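Local coordinates for trwC protein (Escherichia coli, PDB 1ZM5) that probably nicks plasmid DNA at the start of conjugative transfer through its metal-binding relaxase domain, the part present here, the whole protein also carrying a helicase-like region, at residues E105-H110 against P158-H163; A113-L118 against I145-H150. All blocks are in the same frame, centred on the assembly; numbering follows the deposited sequence.

Contact 1. Residues E105-H110 against P158-H163; sequences EIIKAH and PQLHTH. With CU (copper (II) ion), chain D; nucleotides of chain A.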
ATOM      1  N   GLU B 105       1.463  -9.698  16.460  1.00 35.68           N
ATOM      2  CA  GLU B 105       1.076 -10.791  15.574  1.00 35.51           C
ATOM      3  C   GLU B 105       0.160 -10.305  14.457  1.00 33.15           C
ATOM      4  O   GLU B 105       0.202 -10.834  13.345  1.00 30.48           O
ATOM      5  CB  GLU B 105       0.392 -11.915  16.364  1.00 40.53           C
ATOM      6  CG  GLU B 105       1.269 -12.504  17.466  1.00 46.84           C
ATOM      7  CD  GLU B 105       2.662 -12.885  16.968  1.00 52.72           C
ATOM      8  OE1 GLU B 105       3.655 -12.519  17.646  1.00 54.97           O
ATOM      9  OE2 GLU B 105       2.764 -13.548  15.906  1.00 54.20           O
ATOM     10  N   ILE B 106      -0.666  -9.301  14.748  1.00 31.42           N
ATOM     11  CA  ILE B 106      -1.560  -8.754  13.729  1.00 29.31           C
ATOM     12  C   ILE B 106      -0.669  -8.138  12.654  1.00 27.82           C
ATOM     13  O   ILE B 106      -0.901  -8.317  11.461  1.00 26.67           O
ATOM     14  CB  ILE B 106      -2.462  -7.639  14.280  1.00 30.31           C
ATOM     15  CG1 ILE B 106      -3.243  -8.127  15.502  1.00 31.19           C
ATOM     16  CG2 ILE B 106      -3.403  -7.156  13.181  1.00 30.03           C
ATOM     17  CD1 ILE B 106      -4.289  -9.176  15.208  1.00 31.41           C
ATOM     18  N   ILE B 107       0.357  -7.416  13.089  1.00 26.82           N
ATOM     19  CA  ILE B 107       1.293  -6.784  12.166  1.00 28.48           C
ATOM     20  C   ILE B 107       1.915  -7.828  11.239  1.00 29.38           C
ATOM     21  O   ILE B 107       2.074  -7.600  10.034  1.00 30.85           O
ATOM     22  CB  ILE B 107       2.429  -6.069  12.933  1.00 28.86           C
ATOM     23  CG1 ILE B 107       1.845  -4.992  13.849  1.00 29.18           C
ATOM     24  CG2 ILE B 107       3.419  -5.458  11.959  1.00 29.31           C
ATOM     25  CD1 ILE B 107       1.109  -3.908  13.107  1.00 32.35           C
ATOM     26  N   LYS B 108       2.266  -8.978  11.801  1.00 30.03           N
ATOM     27  CA  LYS B 108       2.876 -10.036  11.007  1.00 28.98           C
ATOM     28  C   LYS B 108       1.827 -10.611  10.054  1.00 25.44           C
ATOM     29  O   LYS B 108       2.128 -10.941   8.910  1.00 24.63           O
ATOM     30  CB  LYS B 108       3.441 -11.127  11.930  1.00 31.27           C
ATOM     31  CG  LYS B 108       4.399 -12.109  11.244  1.00 38.18           C
ATOM     32  CD  LYS B 108       5.016 -13.096  12.240  1.00 43.83           C
ATOM     33  CE  LYS B 108       5.867 -12.382  13.303  1.00 47.20           C
ATOM     34  NZ  LYS B 108       6.439 -13.319  14.322  1.00 47.54           N
ATOM     35  N   ALA B 109       0.594 -10.707  10.536  1.00 22.66           N
ATOM     36  CA  ALA B 109      -0.514 -11.223   9.741  1.00 21.31           C
ATOM     37  C   ALA B 109      -0.654 -10.361   8.498  1.00 21.76           C
ATOM     38  O   ALA B 109      -0.749 -10.866   7.377  1.00 20.84           O
ATOM     39  CB  ALA B 109      -1.809 -11.183  10.559  1.00 19.27           C
ATOM     40  N   HIS B 110      -0.662  -9.051   8.720  1.00 23.09           N
ATOM     41  CA  HIS B 110      -0.778  -8.067   7.656  1.00 20.55           C
ATOM     42  C   HIS B 110       0.404  -8.178   6.698  1.00 20.60           C
ATOM     43  O   HIS B 110       0.222  -8.176   5.486  1.00 20.89           O
ATOM     44  CB  HIS B 110      -0.837  -6.663   8.265  1.00 20.06           C
ATOM     45  CG  HIS B 110      -0.672  -5.561   7.266  1.00 18.72           C
ATOM     46  ND1 HIS B 110      -1.678  -5.173   6.409  1.00 20.34           N
ATOM     47  CD2 HIS B 110       0.394  -4.778   6.975  1.00 18.07           C
ATOM     48  CE1 HIS B 110      -1.239  -4.198   5.630  1.00 20.13           C
ATOM     49  NE2 HIS B 110       0.016  -3.941   5.952  1.00 17.83           N
ATOM     50  N   PRO B 158      -5.552   5.200  14.011  1.00 20.68           N
ATOM     51  CA  PRO B 158      -4.764   3.990  13.748  1.00 20.27           C
ATOM     52  C   PRO B 158      -5.140   3.566  12.319  1.00 19.95           C
ATOM     53  O   PRO B 158      -6.331   3.450  11.994  1.00 18.39           O
ATOM     54  CB  PRO B 158      -5.298   2.992  14.778  1.00 18.51           C
ATOM     55  CG  PRO B 158      -5.756   3.856  15.891  1.00 20.48           C
ATOM     56  CD  PRO B 158      -6.429   5.008  15.179  1.00 21.08           C
ATOM     57  N   GLN B 159      -4.143   3.329  11.474  1.00 19.59           N
ATOM     58  CA  GLN B 159      -4.405   2.954  10.086  1.00 19.75           C
ATOM     59  C   GLN B 159      -3.260   2.104   9.566  1.00 18.69           C
ATOM     60  O   GLN B 159      -2.322   2.612   8.951  1.00 18.31           O
ATOM     61  CB  GLN B 159      -4.554   4.230   9.235  1.00 19.32           C
ATOM     62  CG  GLN B 159      -4.881   4.029   7.753  1.00 17.72           C
ATOM     63  CD  GLN B 159      -6.130   3.195   7.507  1.00 17.63           C
ATOM     64  OE1 GLN B 159      -6.943   2.979   8.400  1.00 19.87           O
ATOM     65  NE2 GLN B 159      -6.286   2.729   6.280  1.00 20.15           N
ATOM     66  N   LEU B 160      -3.345   0.803   9.811  1.00 19.52           N
ATOM     67  CA  LEU B 160      -2.295  -0.110   9.386  1.00 17.51           C
ATOM     68  C   LEU B 160      -2.297  -0.289   7.879  1.00 16.15           C
ATOM     69  O   LEU B 160      -3.266  -0.774   7.289  1.00 15.64           O
ATOM     70  CB  LEU B 160      -2.450  -1.476  10.084  1.00 18.53           C
ATOM     71  CG  LEU B 160      -1.442  -2.579   9.697  1.00 18.70           C
ATOM     72  CD1 LEU B 160      -0.026  -2.119   9.990  1.00 19.15           C
ATOM     73  CD2 LEU B 160      -1.743  -3.855  10.468  1.00 20.21           C
ATOM     74  N   HIS B 161      -1.211   0.121   7.243  1.00 15.01           N
ATOM     75  CA  HIS B 161      -1.125  -0.043   5.805  1.00 14.89           C
ATOM     76  C   HIS B 161       0.301  -0.099   5.296  1.00 14.71           C
ATOM     77  O   HIS B 161       1.242   0.353   5.958  1.00 14.22           O
ATOM     78  CB  HIS B 161      -1.910   1.058   5.080  1.00 16.54           C
ATOM     79  CG  HIS B 161      -1.364   2.440   5.269  1.00 20.48           C
ATOM     80  ND1 HIS B 161      -1.471   3.132   6.457  1.00 22.30           N
ATOM     81  CD2 HIS B 161      -0.760   3.284   4.396  1.00 18.95           C
ATOM     82  CE1 HIS B 161      -0.966   4.342   6.306  1.00 19.87           C
ATOM     83  NE2 HIS B 161      -0.529   4.460   5.065  1.00 19.75           N
ATOM     84  N   THR B 162       0.457  -0.686   4.120  1.00 13.06           N
ATOM     85  CA  THR B 162       1.765  -0.803   3.514  1.00 13.10           C
ATOM     86  C   THR B 162       1.699  -0.280   2.093  1.00 15.47           C
ATOM     87  O   THR B 162       0.719  -0.501   1.370  1.00 15.65           O
ATOM     88  CB  THR B 162       2.246  -2.273   3.443  1.00 13.53           C
ATOM     89  OG1 THR B 162       2.293  -2.841   4.760  1.00 12.64           O
ATOM     90  CG2 THR B 162       3.618  -2.345   2.802  1.00  9.89           C
ATOM     91  N   HIS B 163       2.750   0.429   1.713  1.00 16.92           N
ATOM     92  CA  HIS B 163       2.897   0.958   0.376  1.00 18.17           C
ATOM     93  C   HIS B 163       3.847  -0.010  -0.323  1.00 19.63           C
ATOM     94  O   HIS B 163       5.018  -0.116   0.044  1.00 21.44           O
ATOM     95  CB  HIS B 163       3.528   2.342   0.432  1.00 19.49           C
ATOM     96  CG  HIS B 163       2.632   3.385   1.022  1.00 20.54           C
ATOM     97  ND1 HIS B 163       1.506   3.845   0.373  1.00 19.51           N
ATOM     98  CD2 HIS B 163       2.674   4.028   2.213  1.00 17.51           C
ATOM     99  CE1 HIS B 163       0.889   4.725   1.143  1.00 22.09           C
ATOM    100  NE2 HIS B 163       1.578   4.853   2.265  1.00 22.40           N
TER
HETATM  101 CU    CU D 300       1.227   5.619   4.337  1.00 35.43          CU
ATOM    102  P    DT A  23     -15.254   1.320   6.292  1.00 20.15           P
ATOM    103  OP1  DT A  23     -15.237   0.266   7.319  1.00 18.40           O
ATOM    104  OP2  DT A  23     -16.435   2.229   6.178  1.00 24.90           O
ATOM    105  O5'  DT A  23     -13.930   2.201   6.449  1.00 20.70           O
ATOM    106  C5'  DT A  23     -13.611   2.874   7.688  1.00 21.82           C
ATOM    107  C4'  DT A  23     -12.119   2.814   7.936  1.00 25.70           C
ATOM    108  O4'  DT A  23     -11.693   1.470   7.663  1.00 28.71           O
ATOM    109  C3'  DT A  23     -11.219   3.749   7.110  1.00 26.83           C
ATOM    110  O3'  DT A  23     -10.584   4.565   8.128  1.00 28.81           O
ATOM    111  C2'  DT A  23      -9.991   2.895   6.811  1.00 29.90           C
ATOM    112  C1'  DT A  23     -10.418   1.458   7.072  1.00 25.78           C
ATOM    113  N1   DT A  23     -10.413   0.418   6.043  1.00 25.42           N
ATOM    114  C2   DT A  23      -9.290   0.200   5.277  1.00 25.14           C
ATOM    115  O2   DT A  23      -8.316   0.932   5.290  1.00 22.38           O
ATOM    116  N3   DT A  23      -9.352  -0.926   4.493  1.00 24.88           N
ATOM    117  C4   DT A  23     -10.406  -1.813   4.389  1.00 22.56           C
ATOM    118  O4   DT A  23     -10.305  -2.793   3.675  1.00 26.87           O
ATOM    119  C5   DT A  23     -11.571  -1.483   5.168  1.00 23.24           C
ATOM    120  C7   DT A  23     -12.770  -2.373   5.095  1.00 23.86           C
ATOM    121  C6   DT A  23     -11.524  -0.391   5.930  1.00 23.97           C
TER
HETATM  122  O   HOH W   1      -0.569   6.503   3.465  1.00 34.47           O
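H110 meets L160 and T162 of the strand in two ways, one apolar and one polar, showing how one imidazole can serve two neighbours. The apolar part is a CH-pi contact: L160 CG stands over one face of the H110 ring, 4.0 Å from its centroid and 13° off the normal. L160 CD2 reaches back to H110 CB at 3.7 Å, while L160 CD1 meets I107 CD1 at 3.8 Å between helix and sheet. The polar part lies at the ring's edge, where H110 NE2 and T162 OG1 share a hydrogen bond of 2.8 Å, somewhat bent (147°), either group a possible donor. With CG anti to the backbone N (chi1 168°), the ring lies with one face against L160 and NE2 at T162. The Y196 hydroxyl is hydrogen-bonded to the other ring nitrogen, ND1, so two polar partners and a leucine fix its rotation. Without the imidazole, as with an alanine here, the T162 and Y196 hydroxyls would probably lose a shared partner and a gap open beside L160. Alternate strand residues work on the other side: H161 NE2 and H163 NE2 each bind copper at 2.2 Å, joined by H150 and a water. H161 ND1 donates to Q159 O at 2.7 Å, the oxygen in the ring plane but ND1 above the carbonyl plane, which orients the metal-binding ring; Q159 NE2 donates to O2 of DT23 of chain A at 2.9 Å. Helix on one face, metal on the other, DT23 alongside: this is the three-histidine site on the central antiparallel sheet of the relaxase fold.

Contact 2. Residues A113-L118 against I145-H150; sequences AVARTL and IGKFRH. With CU (copper (II) ion), chain D.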
ATOM      1  N   ALA B 113      -0.081 -11.309   4.554  1.00 22.13           N
ATOM      2  CA  ALA B 113      -1.148 -11.106   3.585  1.00 21.43           C
ATOM      3  C   ALA B 113      -0.590 -10.267   2.434  1.00 21.78           C
ATOM      4  O   ALA B 113      -0.826 -10.563   1.261  1.00 22.33           O
ATOM      5  CB  ALA B 113      -2.340 -10.399   4.243  1.00 19.24           C
ATOM      6  N   VAL B 114       0.182  -9.236   2.767  1.00 20.20           N
ATOM      7  CA  VAL B 114       0.746  -8.381   1.732  1.00 18.41           C
ATOM      8  C   VAL B 114       1.776  -9.098   0.876  1.00 19.33           C
ATOM      9  O   VAL B 114       1.753  -8.988  -0.344  1.00 20.28           O
ATOM     10  CB  VAL B 114       1.415  -7.107   2.325  1.00 16.72           C
ATOM     11  CG1 VAL B 114       2.147  -6.348   1.218  1.00  9.95           C
ATOM     12  CG2 VAL B 114       0.365  -6.216   2.975  1.00 10.23           C
ATOM     13  N   ALA B 115       2.681  -9.829   1.515  1.00 20.96           N
ATOM     14  CA  ALA B 115       3.730 -10.534   0.787  1.00 22.43           C
ATOM     15  C   ALA B 115       3.195 -11.616  -0.149  1.00 24.20           C
ATOM     16  O   ALA B 115       3.720 -11.810  -1.253  1.00 23.61           O
ATOM     17  CB  ALA B 115       4.732 -11.135   1.763  1.00 19.98           C
ATOM     18  N   ARG B 116       2.149 -12.314   0.278  1.00 25.03           N
ATOM     19  CA  ARG B 116       1.588 -13.364  -0.563  1.00 27.58           C
ATOM     20  C   ARG B 116       0.881 -12.769  -1.757  1.00 26.12           C
ATOM     21  O   ARG B 116       0.919 -13.323  -2.852  1.00 29.26           O
ATOM     22  CB  ARG B 116       0.643 -14.254   0.244  1.00 29.36           C
ATOM     23  CG  ARG B 116       1.383 -15.126   1.232  1.00 31.43           C
ATOM     24  CD  ARG B 116       0.425 -15.849   2.147  1.00 39.29           C
ATOM     25  NE  ARG B 116       1.133 -16.571   3.197  1.00 42.68           N
ATOM     26  CZ  ARG B 116       0.568 -16.991   4.323  1.00 45.73           C
ATOM     27  NH1 ARG B 116      -0.722 -16.760   4.548  1.00 45.03           N
ATOM     28  NH2 ARG B 116       1.298 -17.636   5.226  1.00 46.36           N
ATOM     29  N   THR B 117       0.251 -11.625  -1.555  1.00 25.53           N
ATOM     30  CA  THR B 117      -0.431 -10.963  -2.651  1.00 24.07           C
ATOM     31  C   THR B 117       0.586 -10.457  -3.679  1.00 24.89           C
ATOM     32  O   THR B 117       0.355 -10.559  -4.888  1.00 25.75           O
ATOM     33  CB  THR B 117      -1.258  -9.789  -2.136  1.00 22.58           C
ATOM     34  OG1 THR B 117      -2.212 -10.275  -1.186  1.00 23.42           O
ATOM     35  CG2 THR B 117      -1.977  -9.098  -3.276  1.00 21.45           C
ATOM     36  N   LEU B 118       1.714  -9.925  -3.211  1.00 23.16           N
ATOM     37  CA  LEU B 118       2.726  -9.417  -4.139  1.00 25.04           C
ATOM     38  C   LEU B 118       3.330 -10.535  -4.994  1.00 27.44           C
ATOM     39  O   LEU B 118       3.732 -10.300  -6.135  1.00 24.61           O
ATOM     40  CB  LEU B 118       3.809  -8.638  -3.375  1.00 22.99           C
ATOM     41  CG  LEU B 118       3.271  -7.317  -2.778  1.00 21.60           C
ATOM     42  CD1 LEU B 118       4.319  -6.630  -1.915  1.00 19.47           C
ATOM     43  CD2 LEU B 118       2.846  -6.403  -3.908  1.00 19.95           C
ATOM     44  N   ILE B 145      10.454  -4.767  -5.602  1.00 23.57           N
ATOM     45  CA  ILE B 145       9.491  -4.043  -4.784  1.00 22.43           C
ATOM     46  C   ILE B 145      10.006  -3.507  -3.470  1.00 21.73           C
ATOM     47  O   ILE B 145      10.646  -4.222  -2.706  1.00 21.62           O
ATOM     48  CB  ILE B 145       8.266  -4.946  -4.441  1.00 21.26           C
ATOM     49  CG1 ILE B 145       7.768  -5.668  -5.695  1.00 20.23           C
ATOM     50  CG2 ILE B 145       7.144  -4.112  -3.844  1.00 16.77           C
ATOM     51  CD1 ILE B 145       6.733  -6.736  -5.403  1.00 18.92           C
ATOM     52  N   GLY B 146       9.693  -2.245  -3.204  1.00 21.52           N
ATOM     53  CA  GLY B 146      10.069  -1.649  -1.940  1.00 22.92           C
ATOM     54  C   GLY B 146       8.790  -1.571  -1.117  1.00 23.15           C
ATOM     55  O   GLY B 146       7.833  -0.921  -1.536  1.00 24.16           O
ATOM     56  N   LYS B 147       8.752  -2.237   0.032  1.00 23.43           N
ATOM     57  CA  LYS B 147       7.560  -2.221   0.879  1.00 23.59           C
ATOM     58  C   LYS B 147       7.768  -1.355   2.112  1.00 24.73           C
ATOM     59  O   LYS B 147       8.749  -1.520   2.836  1.00 24.69           O
ATOM     60  CB  LYS B 147       7.191  -3.642   1.314  1.00 21.69           C
ATOM     61  CG  LYS B 147       6.800  -4.555   0.159  1.00 23.06           C
ATOM     62  CD  LYS B 147       6.457  -5.956   0.645  1.00 22.94           C
ATOM     63  CE  LYS B 147       7.658  -6.632   1.296  1.00 23.11           C
ATOM     64  NZ  LYS B 147       7.343  -7.973   1.872  1.00 19.83           N
ATOM     65  N   PHE B 148       6.836  -0.436   2.347  1.00 24.25           N
ATOM     66  CA  PHE B 148       6.918   0.468   3.487  1.00 22.36           C
ATOM     67  C   PHE B 148       5.634   0.365   4.309  1.00 22.92           C
ATOM     68  O   PHE B 148       4.542   0.602   3.799  1.00 23.14           O
ATOM     69  CB  PHE B 148       7.131   1.912   2.990  1.00 20.90           C
ATOM     70  CG  PHE B 148       8.254   2.051   1.983  1.00 20.79           C
ATOM     71  CD1 PHE B 148       8.020   1.875   0.626  1.00 22.25           C
ATOM     72  CD2 PHE B 148       9.554   2.297   2.402  1.00 22.91           C
ATOM     73  CE1 PHE B 148       9.067   1.939  -0.304  1.00 22.92           C
ATOM     74  CE2 PHE B 148      10.613   2.363   1.481  1.00 22.79           C
ATOM     75  CZ  PHE B 148      10.365   2.183   0.128  1.00 22.55           C
ATOM     76  N   ARG B 149       5.770   0.006   5.581  1.00 22.77           N
ATOM     77  CA  ARG B 149       4.620  -0.136   6.468  1.00 22.11           C
ATOM     78  C   ARG B 149       4.436   1.130   7.306  1.00 23.02           C
ATOM     79  O   ARG B 149       5.397   1.659   7.868  1.00 23.95           O
ATOM     80  CB  ARG B 149       4.816  -1.347   7.383  1.00 22.48           C
ATOM     81  CG  ARG B 149       3.593  -1.752   8.224  1.00 26.61           C
ATOM     82  CD  ARG B 149       3.929  -2.966   9.093  1.00 25.38           C
ATOM     83  NE  ARG B 149       5.134  -2.696   9.862  1.00 29.94           N
ATOM     84  CZ  ARG B 149       6.042  -3.604  10.203  1.00 32.32           C
ATOM     85  NH1 ARG B 149       7.106  -3.235  10.901  1.00 31.88           N
ATOM     86  NH2 ARG B 149       5.891  -4.876   9.855  1.00 33.45           N
ATOM     87  N   HIS B 150       3.199   1.613   7.375  1.00 21.21           N
ATOM     88  CA  HIS B 150       2.872   2.809   8.135  1.00 20.39           C
ATOM     89  C   HIS B 150       1.714   2.477   9.062  1.00 22.10           C
ATOM     90  O   HIS B 150       1.053   1.457   8.869  1.00 21.37           O
ATOM     91  CB  HIS B 150       2.535   3.950   7.181  1.00 21.47           C
ATOM     92  CG  HIS B 150       3.699   4.379   6.346  1.00 26.27           C
ATOM     93  ND1 HIS B 150       3.556   5.020   5.132  1.00 28.06           N
ATOM     94  CD2 HIS B 150       5.032   4.242   6.544  1.00 23.69           C
ATOM     95  CE1 HIS B 150       4.752   5.252   4.621  1.00 28.17           C
ATOM     96  NE2 HIS B 150       5.663   4.788   5.458  1.00 24.40           N
TER
HETATM   97 CU    CU D 300       1.227   5.619   4.337  1.00 35.43          CU
HETATM   98  O   HOH W   1      -0.569   6.503   3.465  1.00 34.47           O
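L118 and K147 form the tight part of this contact, a case in which a lysine packs by its carbon chain and keeps its charge for another partner. L118 CD1 lies 3.4 Å from K147 CD and 3.8 Å from K147 CG, the two side chains running past each other in opposite directions. Next to this pair, I145 CD1 comes within 4.0 Å of L118 CB, so the leucine is packed against two residues of one strand face; L86, F88 and A164 of the sheet also touch it. Toward A115, which is partly exposed, the packing is looser. K147 NZ passes A115 CB at 4.1 Å, and V114 CG1 stays 4.4 Å from K147 CD. The lysine chain is extended except for a bend at its third torsion (chi3 -63°), and its ammonium end is taken up by E35 in a salt bridge and by Q37 in a hydrogen bond. Q37 also binds the carbonyl of A115, linking the helix to the edge strand 35-37. On the opposite face of strand 145-152, H150 ND1 binds copper, the metal lying in the plane of the imidazole ring. No hydrogen bond joins the two segments directly; the chemistry implies a mainly apolar helix-to-sheet interface, in which the aliphatic lysine chain fills space while its buried charge is probably neutralised by E35.

In the fold
Helix 104-122 supplies the first half of both contacts, its earlier turns to contact 1 and its later turns to contact 2. The chain then runs out through the hairpin 126-131 and 134-139 and returns in strand 145-152, where contact 2 closes the inner loop. After a short connection, strand 158-171 comes back antiparallel beside it and contact 1 closes the outer loop, so contact 2 is nested within contact 1. The backbone pairing of H161 with H150 and of H163 with F148 joins the two strands directly. One helix is thus tied to two adjacent strands of the central sheet, the helix lying on one face of the sheet and the metal site on the other.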